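Local coordinates for protein fatty acid synthase 1, isoform A (Drosophila melanogaster, PDB 6FN6) that probably makes long-chain saturated fatty acids as a multifunctional synthase, this chain being its modifying region with dehydratase, enoyl reductase and ketoreductase domains, at residues Ala19-His24 / Ile30-Thr35; Gly36-Ala41 / Ser172-Met177. All coordinates share one frame; numbering follows the deposited sequence.

Contact 1. Residues Ala19-His24 / Ile30-Thr35; sequences AFLAGH and ILFPAT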
loop_
_atom_site.group_PDB
_atom_site.type_symbol
_atom_site.label_atom_id
_atom_site.label_comp_id
_atom_site.label_asym_id
_atom_site.label_seq_id
_atom_site.Cartn_x
_atom_site.Cartn_y
_atom_site.Cartn_z
ATOM N N ALA A 19 30.855 25.885 3.383
ATOM C CA ALA A 19 30.431 27.270 3.572
ATOM C C ALA A 19 29.327 27.678 2.598
ATOM O O ALA A 19 28.421 28.425 2.963
ATOM C CB ALA A 19 31.623 28.204 3.429
ATOM N N PHE A 20 29.415 27.200 1.360
ATOM C CA PHE A 20 28.458 27.569 0.317
ATOM C C PHE A 20 26.999 27.304 0.708
ATOM O O PHE A 20 26.090 27.966 0.209
ATOM C CB PHE A 20 28.779 26.814 -0.975
ATOM C CG PHE A 20 28.382 25.365 -0.945
ATOM C CD1 PHE A 20 29.193 24.422 -0.337
ATOM C CD2 PHE A 20 27.193 24.947 -1.522
ATOM C CE1 PHE A 20 28.827 23.090 -0.307
ATOM C CE2 PHE A 20 26.823 23.616 -1.495
ATOM C CZ PHE A 20 27.640 22.687 -0.885
ATOM N N LEU A 21 26.781 26.346 1.601
ATOM C CA LEU A 21 25.429 25.925 1.960
ATOM C C LEU A 21 24.588 27.077 2.511
ATOM O O LEU A 21 23.358 27.034 2.473
ATOM C CB LEU A 21 25.483 24.790 2.989
ATOM C CG LEU A 21 26.074 23.466 2.500
ATOM C CD1 LEU A 21 26.317 22.526 3.667
ATOM C CD2 LEU A 21 25.167 22.817 1.467
ATOM N N ALA A 22 25.252 28.106 3.024
ATOM C CA ALA A 22 24.553 29.269 3.555
ATOM C C ALA A 22 23.730 29.953 2.465
ATOM O O ALA A 22 22.763 30.657 2.752
ATOM C CB ALA A 22 25.540 30.244 4.168
ATOM N N GLY A 23 24.125 29.748 1.212
ATOM C CA GLY A 23 23.421 30.331 0.086
ATOM C C GLY A 23 22.007 29.815 -0.078
ATOM O O GLY A 23 21.159 30.489 -0.660
ATOM N N HIS A 24 21.753 28.608 0.422
ATOM C CA HIS A 24 20.430 28.003 0.321
ATOM C C HIS A 24 19.541 28.454 1.476
ATOM O O HIS A 24 19.088 27.639 2.280
ATOM C CB HIS A 24 20.546 26.479 0.293
ATOM C CG HIS A 24 19.265 25.778 -0.036
ATOM N ND1 HIS A 24 18.445 25.230 0.928
ATOM C CD2 HIS A 24 18.658 25.540 -1.223
ATOM C CE1 HIS A 24 17.392 24.684 0.348
ATOM N NE2 HIS A 24 17.497 24.858 -0.957
ATOM N N ILE A 30 18.647 29.089 7.000
ATOM C CA ILE A 30 19.451 28.195 6.175
ATOM C C ILE A 30 18.862 26.789 6.240
ATOM O O ILE A 30 18.706 26.223 7.323
ATOM C CB ILE A 30 20.929 28.192 6.619
ATOM C CG1 ILE A 30 21.520 29.601 6.516
ATOM C CG2 ILE A 30 21.742 27.205 5.779
ATOM C CD1 ILE A 30 22.893 29.749 7.150
ATOM N N LEU A 31 18.556 26.224 5.076
ATOM C CA LEU A 31 18.036 24.864 4.996
ATOM C C LEU A 31 19.006 23.965 4.253
ATOM O O LEU A 31 19.485 24.319 3.174
ATOM C CB LEU A 31 16.683 24.838 4.289
ATOM C CG LEU A 31 15.449 24.983 5.175
ATOM C CD1 LEU A 31 15.407 26.378 5.770
ATOM C CD2 LEU A 31 14.194 24.688 4.375
ATOM N N PHE A 32 19.295 22.798 4.821
ATOM C CA PHE A 32 20.118 21.835 4.110
ATOM C C PHE A 32 19.333 21.380 2.890
ATOM O O PHE A 32 18.245 20.823 3.029
ATOM C CB PHE A 32 20.498 20.643 4.979
ATOM C CG PHE A 32 21.635 19.841 4.416
ATOM C CD1 PHE A 32 22.931 20.328 4.476
ATOM C CD2 PHE A 32 21.411 18.619 3.804
ATOM C CE1 PHE A 32 23.983 19.606 3.951
ATOM C CE2 PHE A 32 22.459 17.890 3.277
ATOM C CZ PHE A 32 23.748 18.384 3.350
ATOM N N PRO A 33 19.881 21.612 1.687
ATOM C CA PRO A 33 19.092 21.354 0.482
ATOM C C PRO A 33 18.766 19.883 0.274
ATOM O O PRO A 33 19.563 19.011 0.612
ATOM C CB PRO A 33 19.994 21.868 -0.639
ATOM C CG PRO A 33 21.371 21.733 -0.099
ATOM C CD PRO A 33 21.259 22.024 1.363
ATOM N N ALA A 34 17.590 19.623 -0.285
ATOM C CA ALA A 34 17.188 18.275 -0.647
ATOM C C ALA A 34 18.273 17.631 -1.503
ATOM O O ALA A 34 18.603 16.456 -1.339
ATOM C CB ALA A 34 15.864 18.305 -1.384
ATOM N N THR A 35 18.825 18.421 -2.416
ATOM C CA THR A 35 19.876 17.960 -3.313
ATOM C C THR A 35 21.177 17.717 -2.559
ATOM O O THR A 35 22.055 16.990 -3.027
ATOM C CB THR A 35 20.129 18.979 -4.431
ATOM O OG1 THR A 35 20.590 20.209 -3.858
ATOM C CG2 THR A 35 18.851 19.233 -5.212
#
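His24 grips Leu31 twice. Its backbone O accepts a nearly straight bond from Leu31 N (3.2 Å), while its ring ND1 donates to Leu31 O at 2.6 Å. The ring bond is more bent (140°), with Leu31 O lying 25° out of the imidazole plane. Having CG anti to the backbone N (chi1 -170°) swings the ring across to that carbonyl. Pro33 then lies on one face of the imidazole: its CB sits 3.8 Å from the ring centroid, almost on the normal, a CH-pi contact that suits proline, whose closed ring holds CB in place over the imidazole. With an alanine here instead of His24, Leu31 O would probably lose its imidazole donor and Pro33 the ring it packs on. Farther out, Leu21 divides its branches, CD1 meeting the edge of the Phe32 ring at CE1 (3.7 Å) and CD2 touching Pro33 CD. Ala22 is small enough to admit Ile30 CD1 against its CB (4.0 Å). His24, the predicted proton acceptor of the dehydratase, and Pro33, at the N-cap of helix 34-48, are the first and last residues of the HxxxGxxxxP motif typical of the N-terminal hotdog in such dehydratases.

Contact 2. Residues Gly36-Ala41 / Ser172-Met177; sequences GYMTLA and SFMDTM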
loop_
_atom_site.group_PDB
_atom_site.type_symbol
_atom_site.label_atom_id
_atom_site.label_comp_id
_atom_site.label_asym_id
_atom_site.label_seq_id
_atom_site.Cartn_x
_atom_site.Cartn_y
_atom_site.Cartn_z
ATOM N N GLY A 36 21.297 18.325 -1.386
ATOM C CA GLY A 36 22.426 18.068 -0.514
ATOM C C GLY A 36 22.409 16.624 -0.056
ATOM O O GLY A 36 23.427 15.934 -0.093
ATOM N N TYR A 37 21.239 16.173 0.383
ATOM C CA TYR A 37 21.054 14.794 0.812
ATOM C C TYR A 37 21.383 13.816 -0.303
ATOM O O TYR A 37 22.094 12.837 -0.095
ATOM C CB TYR A 37 19.616 14.567 1.257
ATOM C CG TYR A 37 19.263 15.228 2.560
ATOM C CD1 TYR A 37 19.815 14.798 3.755
ATOM C CD2 TYR A 37 18.357 16.274 2.593
ATOM C CE1 TYR A 37 19.479 15.403 4.950
ATOM C CE2 TYR A 37 18.013 16.883 3.770
ATOM C CZ TYR A 37 18.572 16.447 4.950
ATOM O OH TYR A 37 18.210 17.071 6.119
ATOM N N MET A 38 20.857 14.098 -1.489
ATOM C CA MET A 38 21.054 13.231 -2.637
ATOM C C MET A 38 22.542 13.075 -2.917
ATOM O O MET A 38 23.019 11.978 -3.200
ATOM C CB MET A 38 20.331 13.796 -3.858
ATOM C CG MET A 38 18.834 13.967 -3.660
ATOM S SD MET A 38 18.014 14.868 -4.993
ATOM C CE MET A 38 18.505 13.904 -6.417
ATOM N N THR A 39 23.279 14.175 -2.808
ATOM C CA THR A 39 24.719 14.158 -3.030
ATOM C C THR A 39 25.412 13.300 -1.975
ATOM O O THR A 39 26.300 12.516 -2.298
ATOM C CB THR A 39 25.306 15.582 -3.015
ATOM O OG1 THR A 39 24.714 16.351 -4.067
ATOM C CG2 THR A 39 26.823 15.556 -3.203
ATOM N N LEU A 40 25.023 13.469 -0.714
ATOM C CA LEU A 40 25.592 12.679 0.373
ATOM C C LEU A 40 25.348 11.189 0.155
ATOM O O LEU A 40 26.254 10.374 0.326
ATOM C CB LEU A 40 25.004 13.106 1.719
ATOM C CG LEU A 40 25.350 14.505 2.238
ATOM C CD1 LEU A 40 24.777 14.701 3.634
ATOM C CD2 LEU A 40 26.858 14.756 2.239
ATOM N N ALA A 41 24.123 10.840 -0.222
ATOM C CA ALA A 41 23.777 9.452 -0.496
ATOM C C ALA A 41 24.580 8.950 -1.688
ATOM O O ALA A 41 25.074 7.822 -1.697
ATOM C CB ALA A 41 22.285 9.312 -0.758
ATOM N N SER A 172 24.593 22.602 -5.613
ATOM C CA SER A 172 24.028 23.855 -6.097
ATOM C C SER A 172 23.366 23.643 -7.451
ATOM O O SER A 172 22.259 24.126 -7.694
ATOM C CB SER A 172 25.104 24.940 -6.194
ATOM O OG SER A 172 25.890 24.788 -7.363
ATOM N N PHE A 173 24.045 22.916 -8.333
ATOM C CA PHE A 173 23.546 22.718 -9.685
ATOM C C PHE A 173 22.207 21.989 -9.692
ATOM O O PHE A 173 21.256 22.430 -10.340
ATOM C CB PHE A 173 24.557 21.942 -10.523
ATOM C CG PHE A 173 24.044 21.572 -11.881
ATOM C CD1 PHE A 173 24.070 22.489 -12.916
ATOM C CD2 PHE A 173 23.522 20.313 -12.119
ATOM C CE1 PHE A 173 23.590 22.156 -14.166
ATOM C CE2 PHE A 173 23.041 19.975 -13.369
ATOM C CZ PHE A 173 23.074 20.896 -14.393
ATOM N N MET A 174 22.130 20.871 -8.976
ATOM C CA MET A 174 20.897 20.100 -8.929
ATOM C C MET A 174 19.798 20.899 -8.232
ATOM O O MET A 174 18.622 20.754 -8.558
ATOM C CB MET A 174 21.124 18.754 -8.229
ATOM C CG MET A 174 21.849 17.733 -9.110
ATOM S SD MET A 174 21.703 16.018 -8.556
ATOM C CE MET A 174 22.672 16.048 -7.047
ATOM N N ASP A 175 20.177 21.749 -7.282
ATOM C CA ASP A 175 19.200 22.602 -6.609
ATOM C C ASP A 175 18.560 23.584 -7.588
ATOM O O ASP A 175 17.350 23.785 -7.564
ATOM C CB ASP A 175 19.846 23.371 -5.456
ATOM C CG ASP A 175 18.835 24.176 -4.657
ATOM O OD1 ASP A 175 17.785 23.617 -4.284
ATOM O OD2 ASP A 175 19.087 25.372 -4.405
ATOM N N THR A 176 19.370 24.195 -8.448
ATOM C CA THR A 176 18.851 25.149 -9.424
ATOM C C THR A 176 17.879 24.468 -10.388
ATOM O O THR A 176 17.005 25.119 -10.956
ATOM C CB THR A 176 19.984 25.832 -10.224
ATOM O OG1 THR A 176 20.830 24.842 -10.819
ATOM C CG2 THR A 176 20.807 26.728 -9.316
ATOM N N MET A 177 18.041 23.162 -10.580
ATOM C CA MET A 177 17.083 22.390 -11.369
ATOM C C MET A 177 15.724 22.356 -10.667
ATOM O O MET A 177 14.681 22.406 -11.315
ATOM C CB MET A 177 17.586 20.966 -11.607
ATOM C CG MET A 177 18.880 20.882 -12.404
ATOM S SD MET A 177 19.415 19.183 -12.716
ATOM C CE MET A 177 18.062 18.577 -13.717
#
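Thr39 OG1 lies between its own helix and Met174 of the facing one. The hydroxyl is hydrogen-bonded to the backbone O of Thr35, one turn earlier, and the terminal methyl of Met174 rests against the hydroxyl itself, with CE 3.6 Å from Thr39 OG1. The second of these is a van der Waals contact. A threonine suits this place because its polar need is met within its own helix, so the side chain can take part in a buried, largely apolar meeting. Its OG1 stands beside the backbone N and anti to the carbonyl carbon (chi1 -61°), the rotation at which it is bonded to Thr35 O.

Met174 does most of the reaching. Its CA is 9.2 Å from the CA of Thr39, a gap that a long, flexible, unbranched side chain can span. The chain runs out extended through chi2 and then bends at chi3 (-69°), bringing CE to the threonine and leaving the sulfur farther back. The two side chains meet at a slant. Met38, the residue before Thr39, brings its CE to within 4.4 Å of Met174 SD, a loose apolar contact. Val239 of strand 239-248 also touches the Met174 side chain.

Only 103 Å² is buried between the two segments, so the helices are joined here by a few side-chain ends and their backbones stay well apart. Asp175, the predicted proton donor of the dehydratase, follows Met174 on helix 170-183; its OD2 is hydrogen-bonded to Gln179. Helix 34-48 belongs to the N-terminal hotdog and helix 170-183 to the C-terminal one, and their meeting is characteristic of the double-hotdog fold of fatty acid synthase dehydratases.

How the contacts relate
Contact 1 closes along the chain before contact 2 opens, and their centres lie 9 Å apart within the dehydratase part of the chain. They share helix 34-48, whose start belongs to Ile30-Thr35 and whose next turns form Gly36-Ala41. Contact 1 is local to the N-terminal hotdog, whereas contact 2 brings in helix 170-183 of the C-terminal one. The two sites touch directly: His24 CD2 lies 3.2 Å from Asp175 OD2, and Thr35 CG2 packs on Asp175 N at 3.5 Å. The predicted proton acceptor and donor thus come from different hotdogs and face each other, consistent with one active site formed between the two halves.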